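Local coordinates for malonyl-CoA-[acyl-carrier-protein] transacylase (Coxiella burnetii, PDB 3TQE), which probably catalyses the transfer of the malonyl group from malonyl-CoA to holo-acyl carrier protein, yielding malonyl-ACP and free CoA, at residues A9-G14 and K274-C279; Q38-A43 and L109-A114; I233-V238 and R257-V262. All coordinates share one frame; numbering follows the deposited sequence.

Contact 1: A9-G14 and K274-C279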
ATOM      1  N   ALA A   9      11.009   8.586  -7.125  1.00 11.52           N
ATOM      2  CA  ALA A   9      10.299   7.354  -6.948  1.00 11.34           C
ATOM      3  C   ALA A   9       8.822   7.659  -6.834  1.00 11.17           C
ATOM      4  O   ALA A   9       8.450   8.715  -6.333  1.00 13.10           O
ATOM      5  CB  ALA A   9      10.771   6.699  -5.665  1.00 12.62           C
ATOM      6  N   PHE A  10       8.000   6.753  -7.336  1.00 10.92           N
ATOM      7  CA  PHE A  10       6.591   6.773  -7.033  1.00 11.33           C
ATOM      8  C   PHE A  10       6.297   5.781  -5.938  1.00 11.47           C
ATOM      9  O   PHE A  10       6.749   4.641  -5.970  1.00 11.89           O
ATOM     10  CB  PHE A  10       5.761   6.370  -8.257  1.00 11.57           C
ATOM     11  CG  PHE A  10       5.320   7.504  -9.091  1.00 12.96           C
ATOM     12  CD1 PHE A  10       6.071   8.647  -9.230  1.00 17.43           C
ATOM     13  CD2 PHE A  10       4.125   7.433  -9.706  1.00 19.33           C
ATOM     14  CE1 PHE A  10       5.611   9.688  -9.987  1.00 17.88           C
ATOM     15  CE2 PHE A  10       3.680   8.493 -10.487  1.00 20.95           C
ATOM     16  CZ  PHE A  10       4.436   9.594 -10.624  1.00 18.51           C
ATOM     17  N   VAL A  11       5.540   6.232  -4.960  1.00 11.26           N
ATOM     18  CA  VAL A  11       5.068   5.394  -3.892  1.00 11.31           C
ATOM     19  C   VAL A  11       3.562   5.362  -3.881  1.00 10.69           C
ATOM     20  O   VAL A  11       2.902   6.388  -3.993  1.00 12.24           O
ATOM     21  CB  VAL A  11       5.655   5.774  -2.507  1.00 12.15           C
ATOM     22  CG1 VAL A  11       7.168   5.541  -2.533  1.00 13.96           C
ATOM     23  CG2 VAL A  11       5.328   7.213  -2.068  1.00 14.00           C
ATOM     24  N   PHE A  12       3.013   4.159  -3.801  1.00 10.24           N
ATOM     25  CA  PHE A  12       1.596   3.944  -3.982  1.00 11.24           C
ATOM     26  C   PHE A  12       0.957   3.540  -2.680  1.00 11.20           C
ATOM     27  O   PHE A  12       1.328   2.527  -2.097  1.00 11.79           O
ATOM     28  CB  PHE A  12       1.366   2.833  -5.002  1.00 10.88           C
ATOM     29  CG  PHE A  12       1.834   3.178  -6.378  1.00 10.96           C
ATOM     30  CD1 PHE A  12       0.975   3.722  -7.303  1.00 12.34           C
ATOM     31  CD2 PHE A  12       3.145   2.997  -6.733  1.00 11.85           C
ATOM     32  CE1 PHE A  12       1.392   4.018  -8.581  1.00 13.33           C
ATOM     33  CE2 PHE A  12       3.561   3.299  -7.997  1.00 12.36           C
ATOM     34  CZ  PHE A  12       2.677   3.783  -8.926  1.00 12.79           C
ATOM     35  N   PRO A  13      -0.008   4.317  -2.223  1.00 12.09           N
ATOM     36  CA  PRO A  13      -0.638   3.984  -0.988  1.00 13.12           C
ATOM     37  C   PRO A  13      -1.621   2.841  -1.055  1.00 14.07           C
ATOM     38  O   PRO A  13      -2.142   2.498  -2.103  1.00 15.55           O
ATOM     39  CB  PRO A  13      -1.363   5.251  -0.615  1.00 14.71           C
ATOM     40  CG  PRO A  13      -1.540   5.954  -1.756  1.00 16.18           C
ATOM     41  CD  PRO A  13      -0.449   5.615  -2.713  1.00 12.87           C
ATOM     42  N   GLY A  14      -1.845   2.269   0.106  1.00 15.05           N
ATOM     43  CA  GLY A  14      -2.787   1.186   0.301  1.00 15.75           C
ATOM     44  C   GLY A  14      -3.824   1.525   1.346  1.00 16.35           C
ATOM     45  O   GLY A  14      -4.157   2.683   1.559  1.00 15.79           O
ATOM     46  N   LYS A 274      15.764  10.935  -3.456  1.00 19.71           N
ATOM     47  CA  LYS A 274      15.226  11.559  -2.265  1.00 21.43           C
ATOM     48  C   LYS A 274      13.960  12.336  -2.545  1.00 19.57           C
ATOM     49  O   LYS A 274      13.490  13.024  -1.677  1.00 20.56           O
ATOM     50  CB  LYS A 274      16.269  12.439  -1.572  1.00 23.87           C
ATOM     51  CG  LYS A 274      17.456  11.600  -1.179  1.00 29.53           C
ATOM     52  CD  LYS A 274      18.345  12.181  -0.107  1.00 35.25           C
ATOM     53  CE  LYS A 274      19.325  11.117   0.364  1.00 38.61           C
ATOM     54  NZ  LYS A 274      19.701  10.154  -0.737  1.00 40.97           N
ATOM     55  N   VAL A 275      13.405  12.186  -3.743  1.00 17.83           N
ATOM     56  CA  VAL A 275      12.153  12.822  -4.115  1.00 16.49           C
ATOM     57  C   VAL A 275      11.172  11.706  -4.400  1.00 14.59           C
ATOM     58  O   VAL A 275      11.457  10.788  -5.151  1.00 14.67           O
ATOM     59  CB  VAL A 275      12.291  13.679  -5.363  1.00 17.53           C
ATOM     60  CG1 VAL A 275      10.962  14.217  -5.793  1.00 19.21           C
ATOM     61  CG2 VAL A 275      13.269  14.803  -5.081  1.00 20.42           C
ATOM     62  N   PHE A 276      10.062  11.756  -3.696  1.00 13.79           N
ATOM     63  CA  PHE A 276       9.030  10.730  -3.767  1.00 13.45           C
ATOM     64  C   PHE A 276       7.733  11.406  -4.178  1.00 14.51           C
ATOM     65  O   PHE A 276       7.410  12.488  -3.695  1.00 16.38           O
ATOM     66  CB  PHE A 276       8.827  10.105  -2.384  1.00 13.36           C
ATOM     67  CG  PHE A 276      10.042   9.383  -1.870  1.00 14.29           C
ATOM     68  CD1 PHE A 276      10.184   8.019  -2.036  1.00 14.62           C
ATOM     69  CD2 PHE A 276      11.068  10.081  -1.264  1.00 15.34           C
ATOM     70  CE1 PHE A 276      11.305   7.368  -1.579  1.00 16.89           C
ATOM     71  CE2 PHE A 276      12.210   9.408  -0.812  1.00 16.20           C
ATOM     72  CZ  PHE A 276      12.322   8.075  -0.984  1.00 15.90           C
HETATM   73  N   MSE A 277       6.972  10.751  -5.036  1.00 13.73           N
HETATM   74  CA  MSE A 277       5.647  11.228  -5.408  0.50 14.26           C
HETATM   75  C   MSE A 277       4.679  10.212  -4.885  1.00 13.52           C
HETATM   76  O   MSE A 277       4.855   9.015  -5.130  1.00 13.90           O
HETATM   77  CB  MSE A 277       5.473  11.295  -6.916  0.50 15.27           C
HETATM   78  CG  MSE A 277       5.899  12.555  -7.515  0.50 17.17           C
HETATM   79 SE   MSE A 277       7.774  12.664  -7.389  0.50 20.96          SE
HETATM   80  CE  MSE A 277       7.988  14.272  -8.460  0.50 17.17           C
ATOM     81  N   GLU A 278       3.681  10.678  -4.156  1.00 13.02           N
ATOM     82  CA  GLU A 278       2.683   9.802  -3.598  1.00 13.45           C
ATOM     83  C   GLU A 278       1.566   9.658  -4.617  1.00 13.36           C
ATOM     84  O   GLU A 278       0.820  10.601  -4.908  1.00 14.55           O
ATOM     85  CB  GLU A 278       2.190  10.322  -2.252  1.00 14.34           C
ATOM     86  CG  GLU A 278       1.192   9.403  -1.562  1.00 16.24           C
ATOM     87  CD  GLU A 278       1.191   9.464  -0.033  1.00 18.05           C
ATOM     88  OE1 GLU A 278       1.751  10.411   0.575  1.00 19.15           O
ATOM     89  OE2 GLU A 278       0.625   8.515   0.568  1.00 17.73           O
ATOM     90  N   CYS A 279       1.529   8.499  -5.243  1.00 13.41           N
ATOM     91  CA  CYS A 279       0.643   8.256  -6.360  1.00 14.40           C
ATOM     92  C   CYS A 279      -0.620   7.595  -5.868  1.00 14.45           C
ATOM     93  O   CYS A 279      -0.849   6.418  -6.051  1.00 14.42           O
ATOM     94  CB  CYS A 279       1.347   7.432  -7.417  1.00 15.57           C
ATOM     95  SG  CYS A 279       0.512   7.428  -8.998  1.00 17.11           S
TER
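The Phe-12 ring takes Cys-279 over one face: CB stands 4.0 Å from the ring centroid of Phe-12, off-centre, as a CH-pi contact. Phe-10 meets the same cysteine obliquely, its CD2 lying 3.6 Å from Cys-279 CB, while at the opposite rim, on the same side of the ring plane, Phe-10 CE1 comes to 3.5 Å from CB of Met-277, a selenomethionine. At the edge of the Phe-276 ring sits Val-11 CG1, near the ring plane and 3.9 Å from CD1.

These side chains belong to two neighbouring strands, 9-12 and 275-278, in the middle of the parallel four-stranded sheet of the acyltransferase core. Four N-H...O bonds join them in parallel register; the straightest runs from Val-11 N to Met-277 O (2.9 Å, 174° at the hydrogen). Phe-10 and Met-277 line one face of the sheet, and Ala-9, Val-11, Phe-276 and Glu-278 the other, where helix 261-270 covers Ala-9 and Phe-276. On the first face, helix 63-83 closes over Cys-279 with Ile-77 and Phe-78, and Trp-81 meets Phe-10 edge-to-face. Glu-278 is buried too, but its carboxylate is taken by the backbone N-H groups of Leu-285 and Ala-286.

With SG turned anti to its own backbone N (chi1 -165°), Cys-279 lodges its sulfur between two rings, 3.5 Å from Phe-12 CE1 and 3.7 Å from Phe-10 CE2.

Contact 2: Q38-A43 and L109-A114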
ATOM      1  N   GLN A  38     -14.355   3.728 -14.789  1.00 14.25           N
ATOM      2  CA  GLN A  38     -15.278   2.986 -15.647  0.50 15.44           C
ATOM      3  C   GLN A  38     -14.715   1.614 -15.991  1.00 14.50           C
ATOM      4  O   GLN A  38     -15.438   0.615 -16.000  1.00 15.48           O
ATOM      5  CB  GLN A  38     -15.583   3.776 -16.922  0.50 16.39           C
ATOM      6  CG  GLN A  38     -16.622   4.877 -16.734  0.50 19.99           C
ATOM      7  CD  GLN A  38     -16.684   5.887 -17.888  0.50 24.42           C
ATOM      8  OE1 GLN A  38     -15.844   5.899 -18.799  0.50 25.78           O
ATOM      9  NE2 GLN A  38     -17.699   6.739 -17.847  0.50 28.17           N
ATOM     10  N   GLN A  39     -13.422   1.570 -16.288  1.00 13.82           N
ATOM     11  CA  GLN A  39     -12.752   0.309 -16.554  1.00 14.00           C
ATOM     12  C   GLN A  39     -12.857  -0.594 -15.340  1.00 14.15           C
ATOM     13  O   GLN A  39     -13.163  -1.774 -15.465  1.00 14.80           O
ATOM     14  CB  GLN A  39     -11.295   0.554 -16.903  1.00 14.37           C
ATOM     15  CG  GLN A  39     -11.152   1.164 -18.278  1.00 17.57           C
ATOM     16  CD  GLN A  39      -9.783   1.662 -18.573  1.00 19.07           C
ATOM     17  OE1 GLN A  39      -8.879   1.511 -17.776  1.00 19.69           O
ATOM     18  NE2 GLN A  39      -9.607   2.239 -19.749  1.00 26.23           N
ATOM     19  N   ALA A  40     -12.559  -0.062 -14.173  1.00 13.28           N
ATOM     20  CA  ALA A  40     -12.664  -0.853 -12.972  1.00 13.31           C
ATOM     21  C   ALA A  40     -14.081  -1.343 -12.734  1.00 13.37           C
ATOM     22  O   ALA A  40     -14.289  -2.489 -12.372  1.00 14.14           O
ATOM     23  CB  ALA A  40     -12.163  -0.081 -11.785  1.00 12.86           C
ATOM     24  N   SER A  41     -15.048  -0.468 -12.947  1.00 13.19           N
ATOM     25  CA  SER A  41     -16.442  -0.804 -12.739  1.00 13.82           C
ATOM     26  C   SER A  41     -16.898  -1.891 -13.676  1.00 15.28           C
ATOM     27  O   SER A  41     -17.706  -2.721 -13.279  1.00 16.51           O
ATOM     28  CB  SER A  41     -17.308   0.434 -12.925  1.00 14.93           C
ATOM     29  OG  SER A  41     -17.021   1.369 -11.911  1.00 15.75           O
ATOM     30  N   SER A  42     -16.399  -1.892 -14.899  1.00 16.64           N
ATOM     31  CA  SER A  42     -16.743  -2.953 -15.818  0.50 18.15           C
ATOM     32  C   SER A  42     -16.204  -4.290 -15.322  1.00 18.43           C
ATOM     33  O   SER A  42     -16.873  -5.326 -15.435  1.00 21.15           O
ATOM     34  CB  SER A  42     -16.270  -2.613 -17.217  0.50 18.91           C
ATOM     35  OG  SER A  42     -17.039  -1.526 -17.700  0.50 22.08           O
ATOM     36  N   ALA A  43     -15.031  -4.266 -14.721  1.00 18.27           N
ATOM     37  CA  ALA A  43     -14.447  -5.465 -14.175  1.00 18.44           C
ATOM     38  C   ALA A  43     -15.169  -5.962 -12.919  1.00 18.06           C
ATOM     39  O   ALA A  43     -15.309  -7.175 -12.723  1.00 21.47           O
ATOM     40  CB  ALA A  43     -12.997  -5.207 -13.870  1.00 19.21           C
ATOM     41  N   LEU A 109       1.134  -5.962 -14.784  1.00 15.24           N
ATOM     42  CA  LEU A 109      -0.229  -6.494 -14.640  1.00 16.08           C
ATOM     43  C   LEU A 109      -1.191  -5.613 -15.401  1.00 15.65           C
ATOM     44  O   LEU A 109      -1.081  -4.381 -15.354  1.00 16.20           O
ATOM     45  CB  LEU A 109      -0.727  -6.474 -13.188  1.00 16.66           C
ATOM     46  CG  LEU A 109      -0.003  -7.251 -12.123  1.00 19.14           C
ATOM     47  CD1 LEU A 109      -0.674  -7.013 -10.770  1.00 19.49           C
ATOM     48  CD2 LEU A 109       0.017  -8.738 -12.508  1.00 23.48           C
ATOM     49  N   LYS A 110      -2.136  -6.237 -16.083  1.00 15.11           N
ATOM     50  CA  LYS A 110      -3.195  -5.519 -16.763  0.50 15.56           C
ATOM     51  C   LYS A 110      -4.121  -4.937 -15.711  1.00 14.60           C
ATOM     52  O   LYS A 110      -4.518  -5.633 -14.788  1.00 15.07           O
ATOM     53  CB  LYS A 110      -3.996  -6.453 -17.674  0.50 16.31           C
ATOM     54  CG  LYS A 110      -5.067  -5.734 -18.464  0.50 18.44           C
ATOM     55  CD  LYS A 110      -5.725  -6.609 -19.521  0.50 22.71           C
ATOM     56  CE  LYS A 110      -6.799  -5.816 -20.234  0.50 24.55           C
ATOM     57  NZ  LYS A 110      -6.989  -6.242 -21.643  0.50 27.15           N
ATOM     58  N   PHE A 111      -4.466  -3.667 -15.851  1.00 13.65           N
ATOM     59  CA  PHE A 111      -5.282  -2.993 -14.851  1.00 13.15           C
ATOM     60  C   PHE A 111      -6.556  -3.750 -14.496  1.00 13.23           C
ATOM     61  O   PHE A 111      -6.819  -3.979 -13.330  1.00 13.15           O
ATOM     62  CB  PHE A 111      -5.599  -1.569 -15.311  1.00 12.60           C
ATOM     63  CG  PHE A 111      -6.519  -0.843 -14.423  1.00 12.03           C
ATOM     64  CD1 PHE A 111      -6.232  -0.714 -13.095  1.00 13.71           C
ATOM     65  CD2 PHE A 111      -7.674  -0.295 -14.895  1.00 13.63           C
ATOM     66  CE1 PHE A 111      -7.060  -0.062 -12.266  1.00 13.77           C
ATOM     67  CE2 PHE A 111      -8.522   0.378 -14.040  1.00 13.99           C
ATOM     68  CZ  PHE A 111      -8.212   0.480 -12.735  1.00 13.79           C
ATOM     69  N   GLU A 112      -7.375  -4.105 -15.480  1.00 15.07           N
ATOM     70  CA  GLU A 112      -8.690  -4.678 -15.164  1.00 16.76           C
ATOM     71  C   GLU A 112      -8.517  -6.066 -14.528  1.00 16.28           C
ATOM     72  O   GLU A 112      -9.274  -6.447 -13.644  1.00 16.62           O
ATOM     73  CB  GLU A 112      -9.553  -4.735 -16.413  1.00 19.37           C
ATOM     74  CG  GLU A 112      -9.940  -3.341 -16.914  1.00 24.54           C
ATOM     75  CD  GLU A 112      -9.688  -3.115 -18.413  1.00 34.25           C
ATOM     76  OE1 GLU A 112      -9.707  -4.106 -19.189  1.00 41.41           O
ATOM     77  OE2 GLU A 112      -9.438  -1.943 -18.825  1.00 37.87           O
ATOM     78  N   GLU A 113      -7.461  -6.771 -14.900  1.00 15.65           N
ATOM     79  CA  GLU A 113      -7.155  -8.038 -14.244  1.00 15.77           C
ATOM     80  C   GLU A 113      -6.747  -7.805 -12.800  1.00 14.07           C
ATOM     81  O   GLU A 113      -7.160  -8.524 -11.886  1.00 14.77           O
ATOM     82  CB  GLU A 113      -6.105  -8.804 -15.030  1.00 17.67           C
ATOM     83  CG  GLU A 113      -6.655  -9.169 -16.404  1.00 21.94           C
ATOM     84  CD  GLU A 113      -5.735  -9.926 -17.313  1.00 29.93           C
ATOM     85  OE1 GLU A 113      -4.587 -10.239 -16.918  1.00 33.81           O
ATOM     86  OE2 GLU A 113      -6.196 -10.201 -18.463  1.00 36.26           O
ATOM     87  N   ALA A 114      -5.955  -6.773 -12.585  1.00 12.84           N
ATOM     88  CA  ALA A 114      -5.536  -6.431 -11.239  1.00 12.62           C
ATOM     89  C   ALA A 114      -6.713  -6.008 -10.372  1.00 11.64           C
ATOM     90  O   ALA A 114      -6.735  -6.306  -9.187  1.00 11.42           O
ATOM     91  CB  ALA A 114      -4.426  -5.372 -11.263  1.00 13.39           C
TER
HETATM   92  O   HOH W   1      -6.866  -0.301 -18.767  1.00 28.64           O
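Gln-39 turns CG anti to its carbonyl carbon (chi1 -72°) and then runs out extended, which carries its amide past the Phe-111 ring toward the carboxylate of Glu-112. Phe-111 swings the other way, with CG opposite the backbone N (chi1 175°), and so its ring reaches across to the flank of the first helix. There Gln-39 CB lies in the ring plane at the edge, 4.0 Å from Phe-111 CE2, and Ala-40 CB packs 4.1 Å from Phe-111 CZ. The amide oxygen OE1 of Gln-39 comes obliquely to 3.6 Å from Phe-111 CD2.

This is helix-to-helix packing: the later turns of helix 31-44 rest against the first turn of helix 111-128, which opens after Lys-110 at its N-cap. Ala-40 and Ala-43 present only methyl groups to the other helix, and Ala-43 CB sits 3.9 Å from Glu-112 O. Helix 63-83 packs against both partners, with Thr-72 touching Ala-40 as well as Phe-111.

The Glu-112 carboxylate lies against the aliphatic part of Gln-39, with OE2 3.6 Å from Gln-39 CG. The amide and carboxylate planes stand 73° apart. One water links the two acceptors, giving a hydrogen to Gln-39 OE1 at 2.9 Å and another to Glu-112 OE2 at 3.1 Å. Gln-39 OE1 also accepts a hydrogen bond from Arg-79 NH1 of helix 63-83.

Contact 3: I233-V238 and R257-V262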
ATOM      1  N   ILE A 233       9.980  -2.270  -6.104  1.00 13.20           N
ATOM      2  CA  ILE A 233      10.603  -2.863  -4.942  1.00 13.07           C
ATOM      3  C   ILE A 233       9.517  -3.506  -4.105  1.00 13.00           C
ATOM      4  O   ILE A 233       8.661  -2.824  -3.561  1.00 13.80           O
ATOM      5  CB  ILE A 233      11.347  -1.814  -4.104  1.00 14.23           C
ATOM      6  CG1 ILE A 233      12.363  -1.056  -4.927  1.00 17.04           C
ATOM      7  CG2 ILE A 233      11.991  -2.466  -2.869  1.00 15.53           C
ATOM      8  CD1 ILE A 233      13.286  -1.874  -5.639  1.00 21.43           C
ATOM      9  N   HIS A 234       9.574  -4.822  -3.972  1.00 12.63           N
ATOM     10  CA  HIS A 234       8.551  -5.554  -3.234  1.00 12.45           C
ATOM     11  C   HIS A 234       8.689  -5.435  -1.733  1.00 13.36           C
ATOM     12  O   HIS A 234       9.772  -5.405  -1.185  1.00 13.91           O
ATOM     13  CB  HIS A 234       8.603  -7.014  -3.628  1.00 12.80           C
ATOM     14  CG  HIS A 234       8.145  -7.253  -5.015  1.00 13.89           C
ATOM     15  ND1 HIS A 234       6.818  -7.468  -5.324  1.00 17.61           N
ATOM     16  CD2 HIS A 234       8.816  -7.243  -6.192  1.00 18.55           C
ATOM     17  CE1 HIS A 234       6.701  -7.616  -6.637  1.00 19.53           C
ATOM     18  NE2 HIS A 234       7.899  -7.486  -7.184  1.00 19.16           N
ATOM     19  N   ASN A 235       7.542  -5.433  -1.093  1.00 13.63           N
ATOM     20  CA  ASN A 235       7.435  -5.280   0.344  1.00 14.10           C
ATOM     21  C   ASN A 235       8.093  -6.381   1.117  1.00 14.66           C
ATOM     22  O   ASN A 235       8.553  -6.155   2.234  1.00 15.10           O
ATOM     23  CB  ASN A 235       5.968  -5.297   0.758  1.00 15.13           C
ATOM     24  CG  ASN A 235       5.204  -4.064   0.362  1.00 14.88           C
ATOM     25  OD1 ASN A 235       5.746  -2.990  -0.014  1.00 17.30           O
ATOM     26  ND2 ASN A 235       3.911  -4.190   0.502  1.00 11.49           N
ATOM     27  N   VAL A 236       8.021  -7.588   0.589  1.00 14.94           N
ATOM     28  CA  VAL A 236       8.365  -8.737   1.399  1.00 15.73           C
ATOM     29  C   VAL A 236       9.844  -8.909   1.499  1.00 16.12           C
ATOM     30  O   VAL A 236      10.340  -9.349   2.545  1.00 17.87           O
ATOM     31  CB  VAL A 236       7.672 -10.004   0.867  1.00 16.81           C
ATOM     32  CG1 VAL A 236       8.191 -10.392  -0.475  1.00 17.44           C
ATOM     33  CG2 VAL A 236       7.772 -11.125   1.847  1.00 20.64           C
ATOM     34  N   ASP A 237      10.560  -8.530   0.443  1.00 16.13           N
ATOM     35  CA  ASP A 237      11.993  -8.764   0.366  1.00 16.76           C
ATOM     36  C   ASP A 237      12.856  -7.572   0.005  1.00 15.85           C
ATOM     37  O   ASP A 237      14.092  -7.670  -0.059  1.00 16.74           O
ATOM     38  CB  ASP A 237      12.261  -9.939  -0.571  1.00 18.05           C
ATOM     39  CG  ASP A 237      11.677  -9.765  -1.929  1.00 19.90           C
ATOM     40  OD1 ASP A 237      11.193  -8.663  -2.243  1.00 21.53           O
ATOM     41  OD2 ASP A 237      11.631 -10.774  -2.678  1.00 25.13           O
ATOM     42  N   VAL A 238      12.223  -6.436  -0.254  1.00 14.35           N
ATOM     43  CA  VAL A 238      12.923  -5.208  -0.519  1.00 15.02           C
ATOM     44  C   VAL A 238      13.837  -5.315  -1.742  1.00 14.95           C
ATOM     45  O   VAL A 238      14.923  -4.757  -1.785  1.00 16.29           O
ATOM     46  CB  VAL A 238      13.701  -4.697   0.707  1.00 14.14           C
ATOM     47  CG1 VAL A 238      13.972  -3.207   0.586  1.00 17.55           C
ATOM     48  CG2 VAL A 238      12.937  -4.975   2.021  1.00 17.89           C
ATOM     49  N   ARG A 257       3.756 -11.954   5.617  1.00 15.23           N
ATOM     50  CA  ARG A 257       5.003 -11.437   6.116  0.50 16.29           C
ATOM     51  C   ARG A 257       4.921  -9.932   6.225  1.00 15.74           C
ATOM     52  O   ARG A 257       4.095  -9.307   5.582  1.00 15.31           O
ATOM     53  CB  ARG A 257       6.139 -11.848   5.185  0.50 17.67           C
ATOM     54  CG  ARG A 257       6.445 -13.315   5.267  0.50 22.72           C
ATOM     55  CD  ARG A 257       6.901 -13.696   6.660  0.50 30.01           C
ATOM     56  NE  ARG A 257       8.351 -13.670   6.785  0.50 35.92           N
ATOM     57  CZ  ARG A 257       9.112 -14.756   6.893  0.50 41.20           C
ATOM     58  NH1 ARG A 257       8.561 -15.964   6.908  0.50 43.50           N
ATOM     59  NH2 ARG A 257      10.427 -14.635   6.991  0.50 43.05           N
ATOM     60  N   PRO A 258       5.802  -9.340   7.026  1.00 16.24           N
ATOM     61  CA  PRO A 258       5.696  -7.908   7.231  1.00 16.29           C
ATOM     62  C   PRO A 258       6.017  -7.092   6.009  1.00 15.30           C
ATOM     63  O   PRO A 258       6.834  -7.489   5.187  1.00 16.07           O
ATOM     64  CB  PRO A 258       6.710  -7.603   8.325  1.00 17.76           C
ATOM     65  CG  PRO A 258       7.467  -8.767   8.468  1.00 19.86           C
ATOM     66  CD  PRO A 258       6.781  -9.945   7.929  1.00 17.59           C
ATOM     67  N   VAL A 259       5.371  -5.944   5.936  1.00 14.28           N
ATOM     68  CA  VAL A 259       5.664  -4.956   4.917  1.00 14.03           C
ATOM     69  C   VAL A 259       6.895  -4.189   5.385  1.00 13.49           C
ATOM     70  O   VAL A 259       6.860  -3.448   6.366  1.00 14.38           O
ATOM     71  CB  VAL A 259       4.494  -3.999   4.740  1.00 13.89           C
ATOM     72  CG1 VAL A 259       4.827  -2.847   3.801  1.00 16.21           C
ATOM     73  CG2 VAL A 259       3.297  -4.762   4.247  1.00 16.96           C
ATOM     74  N   ARG A 260       7.982  -4.329   4.634  1.00 13.86           N
ATOM     75  CA  ARG A 260       9.248  -3.746   5.030  1.00 13.78           C
ATOM     76  C   ARG A 260       9.389  -2.366   4.424  1.00 13.56           C
ATOM     77  O   ARG A 260      10.252  -2.119   3.577  1.00 13.68           O
ATOM     78  CB  ARG A 260      10.383  -4.686   4.651  1.00 14.29           C
ATOM     79  CG  ARG A 260      10.269  -5.981   5.400  1.00 15.90           C
ATOM     80  CD  ARG A 260      11.080  -7.054   4.794  1.00 19.21           C
ATOM     81  NE  ARG A 260      12.498  -6.805   4.941  1.00 19.24           N
ATOM     82  CZ  ARG A 260      13.450  -7.616   4.472  1.00 23.19           C
ATOM     83  NH1 ARG A 260      13.148  -8.713   3.792  1.00 23.30           N
ATOM     84  NH2 ARG A 260      14.714  -7.325   4.679  1.00 24.29           N
ATOM     85  N   TRP A 261       8.546  -1.459   4.863  1.00 13.57           N
ATOM     86  CA  TRP A 261       8.503  -0.145   4.256  1.00 13.54           C
ATOM     87  C   TRP A 261       9.731   0.693   4.594  1.00 13.78           C
ATOM     88  O   TRP A 261      10.316   1.332   3.716  1.00 13.82           O
ATOM     89  CB  TRP A 261       7.227   0.578   4.631  1.00 14.24           C
ATOM     90  CG  TRP A 261       6.987   1.786   3.838  1.00 13.30           C
ATOM     91  CD1 TRP A 261       7.047   3.065   4.255  1.00 15.25           C
ATOM     92  CD2 TRP A 261       6.680   1.829   2.444  1.00 12.63           C
ATOM     93  NE1 TRP A 261       6.771   3.914   3.214  1.00 15.12           N
ATOM     94  CE2 TRP A 261       6.566   3.172   2.084  1.00 13.70           C
ATOM     95  CE3 TRP A 261       6.501   0.857   1.466  1.00 14.76           C
ATOM     96  CZ2 TRP A 261       6.251   3.567   0.788  1.00 13.32           C
ATOM     97  CZ3 TRP A 261       6.215   1.259   0.179  1.00 14.30           C
ATOM     98  CH2 TRP A 261       6.082   2.591  -0.139  1.00 14.54           C
ATOM     99  N   VAL A 262      10.149   0.694   5.838  1.00 14.24           N
ATOM    100  CA  VAL A 262      11.288   1.520   6.168  0.50 14.48           C
ATOM    101  C   VAL A 262      12.524   1.036   5.383  1.00 14.03           C
ATOM    102  O   VAL A 262      13.252   1.868   4.851  1.00 15.26           O
ATOM    103  CB  VAL A 262      11.511   1.649   7.677  0.50 15.10           C
ATOM    104  CG1 VAL A 262      11.549   0.289   8.316  0.50 16.28           C
ATOM    105  CG2 VAL A 262      12.754   2.502   7.967  0.50 14.56           C
TER
HETATM  106  O   HOH W   2       8.820  -9.443   4.962  1.00 19.92           O
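Val-236 O is gripped twice: Arg-260 NH1 donates to it over 3.1 Å, and a water gives it a hydrogen at 2.9 Å. That water turns its other hydrogen to Pro-258 O, 2.8 Å away, and so links the two backbones through solvent. The carbonyl oxygen of Val-236 lies at the edge of the guanidinium, close to its plane; NH1 comes in at a bent C=O...N angle of 128°, tilted somewhat from the carbonyl plane. One residue earlier, Asn-235 O accepts the backbone N-H of the same arginine, Arg-260 N, at 3.1 Å.

Val-238 lies across the flat head of Arg-260, its CG2 over one guanidinium face, 3.5 Å from NE and displaced toward the rim. The arginine gets there by bending at its third torsion (chi3 69°), which swings the guanidinium toward Val-236 O. NE of Arg-260 also forms a salt bridge with Glu-263 in the first turn of helix 261-270.

Deeper in, the Asn-235 and Val-259 side chains run alongside each other, with Val-259 CG1 3.7 Å from Asn-235 CG. At the outer end Val-236 CG2 packs 3.8 Å from Arg-257 CB.

The segment 257-262 leads from the short, weakly bonded edge strand around 259-260, parallel to strand 160-167, into helix 261-270, with Arg-260 at the N-cap and at the centre of an inverse gamma turn. Val-259 touches His-205, a predicted active-site residue, and Arg-257 O makes a weak hydrogen bond to His-205 ND1. Two successive carbonyls of the loop are thus satisfied by one arginine, through its backbone N-H and its guanidinium, which ties 257-260 to the loop beside the presumed catalytic histidine.

How the contacts relate
Contact 1 is wholly buried and contact 3 partly so, the centres of both about 10 Å from the centre of the chain; that of contact 2 lies farther out, at about 18 Å. Contacts 1 and 3 share a wall: Val-11 CG1 packs 4.0 Å from Trp-261 CH2, and helix 261-270 leads on toward strand 275-278. Contact 2 touches neither, yet helix 63-83 packs against both it and contact 1. The chemistry follows the setting. Regular backbone bonds and aromatic packing serve the sheet interior, Phe-111 packing and a water between Gln-39 and Glu-112 serve the outer helix pair, and an arginine with loop carbonyls serves the irregular chain near the presumed active site.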